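Local structure of putative NADP oxidoreductase BF3122 (Bacteroides fragilis, 3D1L) at residues B[37-42]-B[54-59]; B[70-75]-B[96-101]; B[118-123]-B[150-155]; B[140-145]-B[166-171]. The protein is a putative oxidoreductase that probably binds NADP through a Rossmann-type domain, its physiological substrate being unknown. All coordinates share one frame; numbering follows the deposited sequence. Where two conformers were deposited one is given.

Contact 1: B[37-42]-B[54-59]; sequences VQVYSR and VEAEYT
Q38, V39 and Y40 run beside E57, Y58 and T59 as parallel strands, their short axes 28° apart and 4.4 Å at closest approach. Four backbone bonds zip them together: E57 N to V37 O, V39 N to E57 O (2.9 Å), T59 N to V39 O (2.9 Å) and S41 N to T59 O. V39 thus bonds both ways, to E57 O and to T59 N, as in a parallel pair, and the CA of Q38, Y58 and Y40 adds a C-H contact to a carbonyl oxygen already in use. With helix 44-53 between them, the strands form a right-handed beta-alpha-beta crossover of the Rossmann-type sheet, of which 57-59 is the outermost strand.

One face carries Q38, E57, Y40 and T59. Q38 CB lies 3.6 Å from E57 CB, and the amide and carboxylate beyond are turned 53° apart without bonding; Q38 OE1 instead takes the backbone N of N66. T59 turns its methyl CG2 inward, between its backbone N and carbonyl carbon, so that CG2 rests 4.0 Å from Y40 CD1 while OG1 turns to E64 and D61. On the other face V39 CG2 meets A56 CB at 4.2 Å. Compact aliphatic groups suit this patch, which V54 extends to A26 and Y30 of helix 20-31. Y58 keeps only CB near V39, its ring leading off so that the OH bonds to E44 OE2.

The chemistry implies a strand edge held chiefly by its backbone, with the polar ends of Q38, Y58 and T59 bonded to residues beyond the pair.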
loop_
_atom_site.group_PDB
_atom_site.type_symbol
_atom_site.label_atom_id
_atom_site.label_comp_id
_atom_site.label_asym_id
_atom_site.label_seq_id
_atom_site.Cartn_x
_atom_site.Cartn_y
_atom_site.Cartn_z
ATOM N N VAL B 37 34.100 -4.646 6.962
ATOM C CA VAL B 37 35.028 -4.872 8.063
ATOM C C VAL B 37 34.449 -4.442 9.403
ATOM O O VAL B 37 34.688 -5.113 10.423
ATOM C CB VAL B 37 36.455 -4.297 7.804
ATOM C CG1 VAL B 37 37.009 -4.853 6.488
ATOM C CG2 VAL B 37 36.440 -2.798 7.764
ATOM N N GLN B 38 33.684 -3.341 9.402
ATOM C CA GLN B 38 32.994 -2.898 10.599
ATOM C C GLN B 38 31.908 -1.891 10.320
ATOM O O GLN B 38 31.837 -1.276 9.252
ATOM C CB GLN B 38 33.947 -2.337 11.664
ATOM C CG GLN B 38 34.448 -0.988 11.344
ATOM C CD GLN B 38 34.907 -0.183 12.526
ATOM O OE1 GLN B 38 35.085 1.004 12.381
ATOM N NE2 GLN B 38 35.130 -0.803 13.676
ATOM N N VAL B 39 31.056 -1.739 11.318
ATOM C CA VAL B 39 29.892 -0.893 11.253
ATOM C C VAL B 39 30.034 0.088 12.401
ATOM O O VAL B 39 30.345 -0.311 13.523
ATOM C CB VAL B 39 28.608 -1.766 11.473
ATOM C CG1 VAL B 39 27.340 -0.908 11.690
ATOM C CG2 VAL B 39 28.424 -2.764 10.319
ATOM N N TYR B 40 29.783 1.367 12.114
ATOM C CA TYR B 40 29.652 2.387 13.135
ATOM C C TYR B 40 28.181 2.806 13.249
ATOM O O TYR B 40 27.481 2.959 12.237
ATOM C CB TYR B 40 30.515 3.618 12.810
ATOM C CG TYR B 40 30.047 4.820 13.578
ATOM C CD1 TYR B 40 30.547 5.091 14.858
ATOM C CD2 TYR B 40 29.041 5.652 13.059
ATOM C CE1 TYR B 40 30.096 6.170 15.580
ATOM C CE2 TYR B 40 28.561 6.730 13.787
ATOM C CZ TYR B 40 29.095 6.977 15.046
ATOM O OH TYR B 40 28.645 8.051 15.763
ATOM N N SER B 41 27.708 3.006 14.479
ATOM C CA SER B 41 26.406 3.632 14.696
ATOM C C SER B 41 26.478 4.409 15.971
ATOM O O SER B 41 27.312 4.103 16.819
ATOM C CB SER B 41 25.310 2.572 14.803
ATOM O OG SER B 41 24.034 3.160 14.938
ATOM N N ARG B 42 25.604 5.406 16.113
ATOM C CA ARG B 42 25.559 6.174 17.350
ATOM C C ARG B 42 25.075 5.327 18.543
ATOM O O ARG B 42 25.528 5.537 19.671
ATOM C CB ARG B 42 24.778 7.492 17.154
ATOM C CG ARG B 42 25.671 8.580 16.539
ATOM C CD ARG B 42 24.961 9.650 15.672
ATOM N NE ARG B 42 24.240 9.111 14.516
ATOM C CZ ARG B 42 22.916 9.164 14.367
ATOM N NH1 ARG B 42 22.145 9.745 15.289
ATOM N NH2 ARG B 42 22.354 8.639 13.285
ATOM N N VAL B 54 26.354 -9.303 9.138
ATOM C CA VAL B 54 27.283 -9.219 8.020
ATOM C C VAL B 54 28.677 -9.559 8.488
ATOM O O VAL B 54 29.680 -9.203 7.829
ATOM C CB VAL B 54 27.285 -7.816 7.356
ATOM C CG1 VAL B 54 25.901 -7.502 6.738
ATOM C CG2 VAL B 54 27.693 -6.736 8.361
ATOM N N GLU B 55 28.713 -10.247 9.634
ATOM C CA GLU B 55 29.933 -10.733 10.275
ATOM C C GLU B 55 31.025 -9.691 10.393
ATOM O O GLU B 55 32.156 -9.960 10.017
ATOM C CB GLU B 55 30.458 -11.999 9.552
ATOM C CG GLU B 55 29.482 -13.160 9.664
ATOM C CD GLU B 55 29.915 -14.372 8.895
ATOM O OE1 GLU B 55 29.672 -14.433 7.661
ATOM O OE2 GLU B 55 30.473 -15.288 9.537
ATOM N N ALA B 56 30.685 -8.528 10.947
ATOM C CA ALA B 56 31.587 -7.359 11.026
ATOM C C ALA B 56 31.872 -6.984 12.454
ATOM O O ALA B 56 31.088 -7.322 13.336
ATOM C CB ALA B 56 30.925 -6.145 10.339
ATOM N N GLU B 57 32.960 -6.240 12.672
ATOM C CA GLU B 57 33.221 -5.557 13.952
ATOM C C GLU B 57 32.284 -4.370 14.044
ATOM O O GLU B 57 31.707 -3.974 13.044
ATOM C CB GLU B 57 34.661 -5.023 14.017
ATOM C CG GLU B 57 35.753 -6.075 13.938
ATOM C CD GLU B 57 37.128 -5.518 14.310
ATOM O OE1 GLU B 57 37.378 -4.296 14.115
ATOM O OE2 GLU B 57 37.964 -6.302 14.813
ATOM N N TYR B 58 32.098 -3.801 15.235
ATOM C CA TYR B 58 31.358 -2.548 15.312
ATOM C C TYR B 58 31.931 -1.597 16.330
ATOM O O TYR B 58 32.635 -1.995 17.258
ATOM C CB TYR B 58 29.852 -2.765 15.570
ATOM C CG TYR B 58 29.495 -3.121 16.994
ATOM C CD1 TYR B 58 29.254 -2.125 17.950
ATOM C CD2 TYR B 58 29.379 -4.442 17.378
ATOM C CE1 TYR B 58 28.914 -2.440 19.236
ATOM C CE2 TYR B 58 29.048 -4.784 18.691
ATOM C CZ TYR B 58 28.816 -3.782 19.610
ATOM O OH TYR B 58 28.474 -4.121 20.897
ATOM N N THR B 59 31.612 -0.322 16.159
ATOM C CA THR B 59 31.957 0.656 17.183
ATOM C C THR B 59 30.830 1.697 17.269
ATOM O O THR B 59 30.050 1.851 16.316
ATOM C CB THR B 59 33.337 1.323 16.896
ATOM O OG1 THR B 59 33.702 2.153 18.004
ATOM C CG2 THR B 59 33.250 2.196 15.635
#

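Contact 2: B[70-75]-B[96-101]; sequences KLYIVS and ALMVHT
Y72 and M98, a selenomethionine, lie side by side on one face of two parallel strands. The folded chain of M98 brings its methyl CE back to 3.5 Å from Y72 CB. The selenium stands 5.4 Å from the ring centroid, oblique to the ring, in a Met-aromatic contact. A96 CB reaches the edge of the same ring at CE2, close to its plane, while the phenol OH bonds to the carbonyl of N66. The unbranched, flexible methionine-type chain, here with selenium, suits this place because it can fold along the flat ring.

On the opposite face L71, I73, L97 and V99 make an aliphatic layer. With CG of L71 trans to the amide nitrogen (chi1 -179°), CD1 is carried across to L97 CB at 3.9 Å, and it also touches V99 CG1. I73 CG1 runs alongside V99 CG2, while its other branch, CG2, meets T101 CG2 at 3.5 Å, the two side chains crossing at about a right angle. Strands 71-74 and 97-100, joined through helix 78-89, are a beta-alpha-beta unit in the middle of the Rossmann-type sheet. Helix 146-157 covers L71, L97 and V99, while I73 turns to helix 20-31. Three backbone bonds are nearly straight, L97 N to K70 O, Y72 N to L97 O and V99 N to Y72 O; the pairing then bends, and T101 N makes a weak bond to V74 O.

At the C-terminal ends of the strands the chemistry turns polar. T101 OG1 shares a hydrogen bond with S75 OG at 2.9 Å, either hydroxyl being a possible donor. S75 also packs on A22 of helix 20-31, part of a sequence consistent with a Rossmann GxGxxA motif.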
loop_
_atom_site.group_PDB
_atom_site.type_symbol
_atom_site.label_atom_id
_atom_site.label_comp_id
_atom_site.label_asym_id
_atom_site.label_seq_id
_atom_site.Cartn_x
_atom_site.Cartn_y
_atom_site.Cartn_z
ATOM N N LYS B 70 38.893 0.800 1.984
ATOM C CA LYS B 70 38.890 1.464 0.689
ATOM C C LYS B 70 37.619 2.277 0.469
ATOM O O LYS B 70 37.624 3.302 -0.221
ATOM C CB LYS B 70 39.056 0.388 -0.407
ATOM C CG LYS B 70 38.839 0.827 -1.839
ATOM C CD LYS B 70 39.848 1.829 -2.351
ATOM C CE LYS B 70 39.266 2.478 -3.619
ATOM N NZ LYS B 70 40.109 3.524 -4.267
ATOM N N LEU B 71 36.522 1.829 1.068
ATOM C CA LEU B 71 35.247 2.480 0.871
ATOM C C LEU B 71 34.527 2.679 2.196
ATOM O O LEU B 71 34.350 1.731 2.967
ATOM C CB LEU B 71 34.373 1.678 -0.112
ATOM C CG LEU B 71 32.988 2.268 -0.422
ATOM C CD1 LEU B 71 33.143 3.578 -1.194
ATOM C CD2 LEU B 71 32.122 1.285 -1.225
ATOM N N TYR B 72 34.120 3.924 2.430
ATOM C CA TYR B 72 33.366 4.318 3.587
ATOM C C TYR B 72 31.984 4.792 3.140
ATOM O O TYR B 72 31.857 5.807 2.437
ATOM C CB TYR B 72 34.113 5.422 4.328
ATOM C CG TYR B 72 35.405 4.916 4.949
ATOM C CD1 TYR B 72 35.419 4.469 6.271
ATOM C CD2 TYR B 72 36.603 4.869 4.217
ATOM C CE1 TYR B 72 36.581 3.989 6.861
ATOM C CE2 TYR B 72 37.785 4.401 4.811
ATOM C CZ TYR B 72 37.748 3.959 6.128
ATOM O OH TYR B 72 38.851 3.486 6.745
ATOM N N ILE B 73 30.959 4.036 3.529
ATOM C CA ILE B 73 29.577 4.344 3.151
ATOM C C ILE B 73 28.884 5.039 4.306
ATOM O O ILE B 73 28.681 4.444 5.368
ATOM C CB ILE B 73 28.777 3.099 2.739
ATOM C CG1 ILE B 73 29.495 2.345 1.598
ATOM C CG2 ILE B 73 27.312 3.537 2.344
ATOM C CD1 ILE B 73 28.878 1.016 1.236
ATOM N N VAL B 74 28.569 6.311 4.099
ATOM C CA VAL B 74 28.071 7.158 5.159
ATOM C C VAL B 74 26.572 7.361 4.970
ATOM O O VAL B 74 26.116 7.873 3.948
ATOM C CB VAL B 74 28.863 8.492 5.227
ATOM C CG1 VAL B 74 28.414 9.344 6.386
ATOM C CG2 VAL B 74 30.399 8.210 5.279
ATOM N N SER B 75 25.819 6.882 5.960
ATOM C CA SER B 75 24.363 6.999 5.992
ATOM C C SER B 75 23.978 7.699 7.281
ATOM O O SER B 75 23.603 7.051 8.259
ATOM C CB SER B 75 23.721 5.609 5.980
ATOM O OG SER B 75 23.988 4.920 4.786
ATOM N N ALA B 96 41.209 6.034 -0.292
ATOM C CA ALA B 96 39.886 5.676 0.259
ATOM C C ALA B 96 38.796 6.545 -0.361
ATOM O O ALA B 96 39.005 7.731 -0.619
ATOM C CB ALA B 96 39.867 5.807 1.765
ATOM N N LEU B 97 37.648 5.945 -0.629
ATOM C CA LEU B 97 36.532 6.681 -1.200
ATOM C C LEU B 97 35.473 6.931 -0.125
ATOM O O LEU B 97 35.012 5.974 0.516
ATOM C CB LEU B 97 36.009 5.873 -2.405
ATOM C CG LEU B 97 34.950 6.284 -3.422
ATOM C CD1 LEU B 97 34.952 7.769 -3.706
ATOM C CD2 LEU B 97 35.095 5.485 -4.747
HETATM N N MSE B 98 35.131 8.198 0.130
HETATM C CA MSE B 98 33.987 8.503 1.035
HETATM C C MSE B 98 32.765 8.839 0.226
HETATM O O MSE B 98 32.770 9.783 -0.581
HETATM C CB MSE B 98 34.191 9.656 2.035
HETATM C CG MSE B 98 35.550 10.239 2.176
HETATM SE SE MSE B 98 36.910 8.981 2.674
HETATM C CE MSE B 98 36.041 8.340 4.272
ATOM N N VAL B 99 31.718 8.066 0.452
ATOM C CA VAL B 99 30.437 8.308 -0.191
ATOM C C VAL B 99 29.332 8.461 0.842
ATOM O O VAL B 99 29.410 7.929 1.952
ATOM C CB VAL B 99 30.080 7.194 -1.235
ATOM C CG1 VAL B 99 31.212 7.025 -2.245
ATOM C CG2 VAL B 99 29.742 5.857 -0.557
ATOM N N HIS B 100 28.308 9.225 0.486
ATOM C CA HIS B 100 27.090 9.208 1.275
ATOM C C HIS B 100 25.957 8.644 0.445
ATOM O O HIS B 100 26.107 8.440 -0.755
ATOM C CB HIS B 100 26.777 10.568 1.867
ATOM C CG HIS B 100 26.412 11.601 0.864
ATOM N ND1 HIS B 100 25.183 11.619 0.229
ATOM C CD2 HIS B 100 27.095 12.673 0.395
ATOM C CE1 HIS B 100 25.124 12.665 -0.578
ATOM N NE2 HIS B 100 26.271 13.316 -0.500
ATOM N N THR B 101 24.842 8.363 1.100
ATOM C CA THR B 101 23.729 7.661 0.479
ATOM C C THR B 101 22.454 8.504 0.417
ATOM O O THR B 101 21.345 7.962 0.256
ATOM C CB THR B 101 23.427 6.398 1.262
ATOM O OG1 THR B 101 23.250 6.741 2.635
ATOM C CG2 THR B 101 24.593 5.425 1.169
#

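Contact 3: B[118-123]-B[150-155]; sequences GVFYPM and AFLKAI
F120 and L152 carry most of this contact, with I155 as a third member, where helix 146-157 packs along strand 117-122 on one face of the Rossmann-type sheet. The strand and helix segments run in nearly the same direction, their axes 19° apart and 9.7 Å at closest approach. This is alpha-on-beta packing: no hydrogen bond crosses it, and the surfaces are held by fitted apolar groups.

F120 has its CG trans to the backbone N (chi1 -163°), a setting that swings the ring out from the strand toward the helix. Its CD1 atom meets L152 CD2 at 3.8 Å, and CZ, at the far end of the ring, meets the CG2 branch of I155 at 3.7 Å, the F120 and I155 side chains crossing at about a right angle. The ring therefore spans successive turns of the helix, since residues three apart present the same side. An aromatic suits this place because one rigid plate can reach from strand to helix and touch both residues.

L152 puts its two methyls to different uses. CD2 goes to the F120 ring, and CD1 passes over the strand backbone, lying 4.1 Å from V119 O and 4.5 Å from G118 CA. Glycine suits position 118, since its lack of a side chain lets L152 CD1 lie over the strand. V99 of the neighbouring strand touches both F120 and L152, and I141 also packs on F120, so neighbouring strands contribute to the surroundings of the ring.

At the ring edge, L152 O lies in the plane of F120, 3.4 Å from CE1.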
loop_
_atom_site.group_PDB
_atom_site.type_symbol
_atom_site.label_atom_id
_atom_site.label_comp_id
_atom_site.label_asym_id
_atom_site.label_seq_id
_atom_site.Cartn_x
_atom_site.Cartn_y
_atom_site.Cartn_z
ATOM N N GLY B 118 32.051 10.747 -3.323
ATOM C CA GLY B 118 30.950 10.504 -4.243
ATOM C C GLY B 118 29.653 10.245 -3.528
ATOM O O GLY B 118 29.567 10.385 -2.313
ATOM N N VAL B 119 28.629 9.904 -4.306
ATOM C CA VAL B 119 27.304 9.613 -3.793
ATOM C C VAL B 119 26.956 8.242 -4.338
ATOM O O VAL B 119 27.185 7.961 -5.503
ATOM C CB VAL B 119 26.270 10.667 -4.263
ATOM C CG1 VAL B 119 24.857 10.323 -3.773
ATOM C CG2 VAL B 119 26.672 12.045 -3.785
ATOM N N PHE B 120 26.435 7.389 -3.475
ATOM C CA PHE B 120 26.154 5.991 -3.769
ATOM C C PHE B 120 24.700 5.785 -3.322
ATOM O O PHE B 120 24.463 5.339 -2.197
ATOM C CB PHE B 120 27.098 5.161 -2.909
ATOM C CG PHE B 120 27.268 3.734 -3.333
ATOM C CD1 PHE B 120 27.775 3.404 -4.586
ATOM C CD2 PHE B 120 27.020 2.717 -2.428
ATOM C CE1 PHE B 120 27.966 2.084 -4.956
ATOM C CE2 PHE B 120 27.223 1.373 -2.779
ATOM C CZ PHE B 120 27.705 1.056 -4.049
ATOM N N TYR B 121 23.739 6.138 -4.190
ATOM C CA TYR B 121 22.319 6.299 -3.786
ATOM C C TYR B 121 21.360 5.210 -4.321
ATOM O O TYR B 121 20.933 5.285 -5.457
ATOM C CB TYR B 121 21.813 7.677 -4.245
ATOM C CG TYR B 121 20.341 7.978 -3.960
ATOM C CD1 TYR B 121 19.800 7.870 -2.658
ATOM C CD2 TYR B 121 19.516 8.466 -4.972
ATOM C CE1 TYR B 121 18.461 8.171 -2.412
ATOM C CE2 TYR B 121 18.192 8.792 -4.737
ATOM C CZ TYR B 121 17.668 8.643 -3.472
ATOM O OH TYR B 121 16.354 8.982 -3.289
ATOM N N PRO B 122 21.063 4.179 -3.521
ATOM C CA PRO B 122 20.019 3.245 -3.945
ATOM C C PRO B 122 18.640 3.766 -3.532
ATOM O O PRO B 122 18.401 3.962 -2.351
ATOM C CB PRO B 122 20.367 1.955 -3.194
ATOM C CG PRO B 122 21.087 2.404 -1.933
ATOM C CD PRO B 122 21.686 3.790 -2.235
HETATM N N MSE B 123 17.763 4.006 -4.507
HETATM C CA MSE B 123 16.468 4.660 -4.269
HETATM C C MSE B 123 15.404 3.586 -4.156
HETATM O O MSE B 123 15.043 2.927 -5.126
HETATM C CB MSE B 123 16.137 5.604 -5.435
HETATM C CG MSE B 123 14.989 6.566 -5.175
HETATM SE SE MSE B 123 14.656 7.733 -6.696
HETATM C CE MSE B 123 14.194 6.346 -7.962
ATOM N N ALA B 150 33.552 4.900 -11.955
ATOM C CA ALA B 150 33.628 3.549 -12.517
ATOM C C ALA B 150 33.728 2.479 -11.433
ATOM O O ALA B 150 33.086 1.426 -11.517
ATOM C CB ALA B 150 34.812 3.415 -13.518
ATOM N N PHE B 151 34.536 2.757 -10.421
ATOM C CA PHE B 151 34.643 1.913 -9.239
ATOM C C PHE B 151 33.312 1.724 -8.488
ATOM O O PHE B 151 32.925 0.592 -8.193
ATOM C CB PHE B 151 35.684 2.509 -8.293
ATOM C CG PHE B 151 35.931 1.683 -7.085
ATOM C CD1 PHE B 151 36.601 0.466 -7.187
ATOM C CD2 PHE B 151 35.522 2.116 -5.841
ATOM C CE1 PHE B 151 36.835 -0.322 -6.051
ATOM C CE2 PHE B 151 35.757 1.337 -4.708
ATOM C CZ PHE B 151 36.416 0.110 -4.831
ATOM N N LEU B 152 32.633 2.824 -8.151
ATOM C CA LEU B 152 31.291 2.750 -7.501
ATOM C C LEU B 152 30.255 2.007 -8.360
ATOM O O LEU B 152 29.535 1.153 -7.869
ATOM C CB LEU B 152 30.771 4.144 -7.119
ATOM C CG LEU B 152 31.496 4.937 -6.026
ATOM C CD1 LEU B 152 30.969 6.365 -5.905
ATOM C CD2 LEU B 152 31.450 4.216 -4.649
ATOM N N LYS B 153 30.200 2.321 -9.649
ATOM C CA LYS B 153 29.280 1.636 -10.552
ATOM C C LYS B 153 29.526 0.132 -10.660
ATOM O O LYS B 153 28.587 -0.656 -10.780
ATOM C CB LYS B 153 29.325 2.272 -11.939
ATOM C CG LYS B 153 28.670 3.639 -11.960
ATOM C CD LYS B 153 29.081 4.434 -13.217
ATOM C CE LYS B 153 28.514 3.821 -14.459
ATOM N NZ LYS B 153 29.047 4.541 -15.647
ATOM N N ALA B 154 30.788 -0.253 -10.613
ATOM C CA ALA B 154 31.149 -1.645 -10.674
ATOM C C ALA B 154 30.652 -2.354 -9.425
ATOM O O ALA B 154 30.109 -3.463 -9.516
ATOM C CB ALA B 154 32.658 -1.805 -10.844
ATOM N N ILE B 155 30.810 -1.710 -8.265
ATOM C CA ILE B 155 30.266 -2.247 -7.013
ATOM C C ILE B 155 28.751 -2.326 -7.113
ATOM O O ILE B 155 28.186 -3.386 -6.861
ATOM C CB ILE B 155 30.651 -1.410 -5.772
ATOM C CG1 ILE B 155 32.164 -1.482 -5.533
ATOM C CG2 ILE B 155 29.886 -1.907 -4.530
ATOM C CD1 ILE B 155 32.650 -0.550 -4.418
#

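Contact 4: B[140-145]-B[166-171]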
loop_
_atom_site.group_PDB
_atom_site.type_symbol
_atom_site.label_atom_id
_atom_site.label_comp_id
_atom_site.label_asym_id
_atom_site.label_seq_id
_atom_site.Cartn_x
_atom_site.Cartn_y
_atom_site.Cartn_z
ATOM N N PHE B 140 21.807 5.343 -8.101
ATOM C CA PHE B 140 22.412 6.530 -8.713
ATOM C C PHE B 140 23.773 6.863 -8.149
ATOM O O PHE B 140 23.966 6.860 -6.914
ATOM C CB PHE B 140 21.472 7.714 -8.594
ATOM C CG PHE B 140 20.104 7.404 -9.097
ATOM C CD1 PHE B 140 19.803 7.545 -10.450
ATOM C CD2 PHE B 140 19.130 6.907 -8.232
ATOM C CE1 PHE B 140 18.553 7.236 -10.927
ATOM C CE2 PHE B 140 17.889 6.588 -8.708
ATOM C CZ PHE B 140 17.596 6.756 -10.056
ATOM N N ILE B 141 24.712 7.130 -9.067
ATOM C CA ILE B 141 26.141 7.253 -8.749
ATOM C C ILE B 141 26.654 8.587 -9.234
ATOM O O ILE B 141 26.380 9.006 -10.366
ATOM C CB ILE B 141 26.997 6.139 -9.429
ATOM C CG1 ILE B 141 26.591 4.719 -8.979
ATOM C CG2 ILE B 141 28.541 6.382 -9.243
ATOM C CD1 ILE B 141 26.347 4.523 -7.556
ATOM N N GLU B 142 27.387 9.248 -8.351
ATOM C CA GLU B 142 28.160 10.442 -8.670
ATOM C C GLU B 142 29.503 10.242 -7.950
ATOM O O GLU B 142 29.537 9.602 -6.891
ATOM C CB GLU B 142 27.426 11.675 -8.126
ATOM C CG GLU B 142 27.564 12.938 -8.959
ATOM C CD GLU B 142 26.955 14.141 -8.261
ATOM O OE1 GLU B 142 26.305 13.941 -7.213
ATOM O OE2 GLU B 142 27.116 15.283 -8.753
ATOM N N ALA B 143 30.607 10.718 -8.536
ATOM C CA ALA B 143 31.908 10.699 -7.854
ATOM C C ALA B 143 32.829 11.832 -8.312
ATOM O O ALA B 143 32.603 12.442 -9.352
ATOM C CB ALA B 143 32.592 9.349 -8.003
ATOM N N SER B 144 33.858 12.098 -7.508
ATOM C CA SER B 144 34.863 13.153 -7.752
ATOM C C SER B 144 35.733 12.958 -8.994
ATOM O O SER B 144 36.394 13.893 -9.432
ATOM C CB SER B 144 35.786 13.273 -6.550
ATOM O OG SER B 144 36.325 11.994 -6.257
ATOM N N SER B 145 35.753 11.748 -9.545
ATOM C CA SER B 145 36.426 11.492 -10.815
ATOM C C SER B 145 35.769 10.328 -11.531
ATOM O O SER B 145 35.046 9.537 -10.920
ATOM C CB SER B 145 37.907 11.173 -10.583
ATOM O OG SER B 145 38.041 9.954 -9.878
ATOM N N ALA B 166 24.082 9.869 -12.226
ATOM C CA ALA B 166 23.199 11.040 -12.106
ATOM C C ALA B 166 23.869 12.137 -11.281
ATOM O O ALA B 166 24.634 11.830 -10.352
ATOM C CB ALA B 166 21.831 10.628 -11.513
ATOM N N ASP B 167 23.633 13.396 -11.629
ATOM C CA ASP B 167 24.131 14.576 -10.903
ATOM C C ASP B 167 23.343 14.837 -9.625
ATOM O O ASP B 167 22.256 14.267 -9.441
ATOM C CB ASP B 167 23.988 15.815 -11.782
ATOM C CG ASP B 167 25.103 15.950 -12.780
ATOM O OD1 ASP B 167 26.051 15.126 -12.733
ATOM O OD2 ASP B 167 25.039 16.888 -13.603
ATOM N N SER B 168 23.837 15.743 -8.781
ATOM C CA SER B 168 23.157 16.034 -7.523
ATOM C C SER B 168 21.779 16.646 -7.794
ATOM O O SER B 168 20.821 16.425 -7.037
ATOM C CB SER B 168 24.014 16.931 -6.627
ATOM O OG SER B 168 24.972 16.161 -5.902
ATOM N N GLU B 169 21.711 17.385 -8.908
ATOM C CA GLU B 169 20.519 18.086 -9.358
ATOM C C GLU B 169 19.462 17.094 -9.838
ATOM O O GLU B 169 18.334 17.128 -9.373
ATOM C CB GLU B 169 20.890 19.123 -10.442
ATOM C CG GLU B 169 19.694 19.835 -11.083
ATOM C CD GLU B 169 20.080 21.108 -11.849
ATOM O OE1 GLU B 169 21.269 21.260 -12.243
ATOM O OE2 GLU B 169 19.185 21.965 -12.070
ATOM N N GLN B 170 19.821 16.195 -10.745
ATOM C CA GLN B 170 18.904 15.111 -11.112
ATOM C C GLN B 170 18.461 14.322 -9.878
ATOM O O GLN B 170 17.308 13.918 -9.788
ATOM C CB GLN B 170 19.545 14.142 -12.106
ATOM C CG GLN B 170 19.803 14.638 -13.546
ATOM C CD GLN B 170 20.730 13.678 -14.312
ATOM O OE1 GLN B 170 21.732 13.215 -13.764
ATOM N NE2 GLN B 170 20.381 13.360 -15.560
ATOM N N ARG B 171 19.369 14.084 -8.937
ATOM C CA ARG B 171 19.087 13.168 -7.818
ATOM C C ARG B 171 18.093 13.809 -6.817
ATOM O O ARG B 171 17.204 13.151 -6.287
ATOM C CB ARG B 171 20.390 12.718 -7.138
ATOM C CG ARG B 171 20.199 11.711 -5.997
ATOM C CD ARG B 171 21.506 11.301 -5.318
ATOM N NE ARG B 171 22.197 12.409 -4.646
ATOM C CZ ARG B 171 23.276 13.019 -5.130
ATOM N NH1 ARG B 171 23.804 12.623 -6.284
ATOM N NH2 ARG B 171 23.838 14.015 -4.446
#
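E142 OE1 is the focus of the polar interactions here, accepting from two side chains at once. R171 NH1 forms a salt bridge to it at 3.0 Å, nearly straight, with 175° at the hydrogen. The oxygen lies in the guanidinium plane, but the arginine nitrogen comes to it from above the carboxylate plane, and the two flat groups are turned 48° apart. S168 OG gives the second bond, 2.9 Å long, through the syn lone pair of E142 OE1. The other oxygen, OE2, takes a weak bond from S168 N in the first turn of helix 168-198; the nearby helix start may also favour the carboxylate's negative charge.

R171 reaches this place with a bend at chi3 (63°), and its NH2 bonds to S168 OG at 2.8 Å and to the carbonyl of I105. Arginine suits it, offering several N-H groups to partners lying in different directions. S168 OG meets the backbone N of M107 as well.

Strand 139-143 runs antiparallel to strand 117-122, adding to the parallel Rossmann-type sheet, and helix 146-157 then leads round to the last strand, 163-165. One backbone bond crosses this contact, A166 N to I141 O at 3.1 Å, extending the pairing past that strand toward the long helix.

The apolar part joins F140 and A166. A166 CB sits 3.8 Å from F140 CD1, a small methyl that fits beside the large ring. F140 further packs on M123 of its own chain and on V205 of the second subunit.

Overall arrangement
All four contacts belong to one eight-stranded sheet. Contact 1 lies at its edge and contact 2 in the middle; both join parallel strands through beta-alpha-beta units and rest on backbone bonds, but contact 2 is richer in buried apolar side chains. Contact 3, also buried, has no hydrogen bond across it and adds a helix to the sheet face. Contacts 2 and 3 meet through H100 O and F120 N of adjacent strands, and contacts 3 and 4 through V119 N and E142 O. Contact 4 is only partly buried; its salt bridge suits a place near the start of the long helix 168-198, and F140 on its strand touches the second subunit.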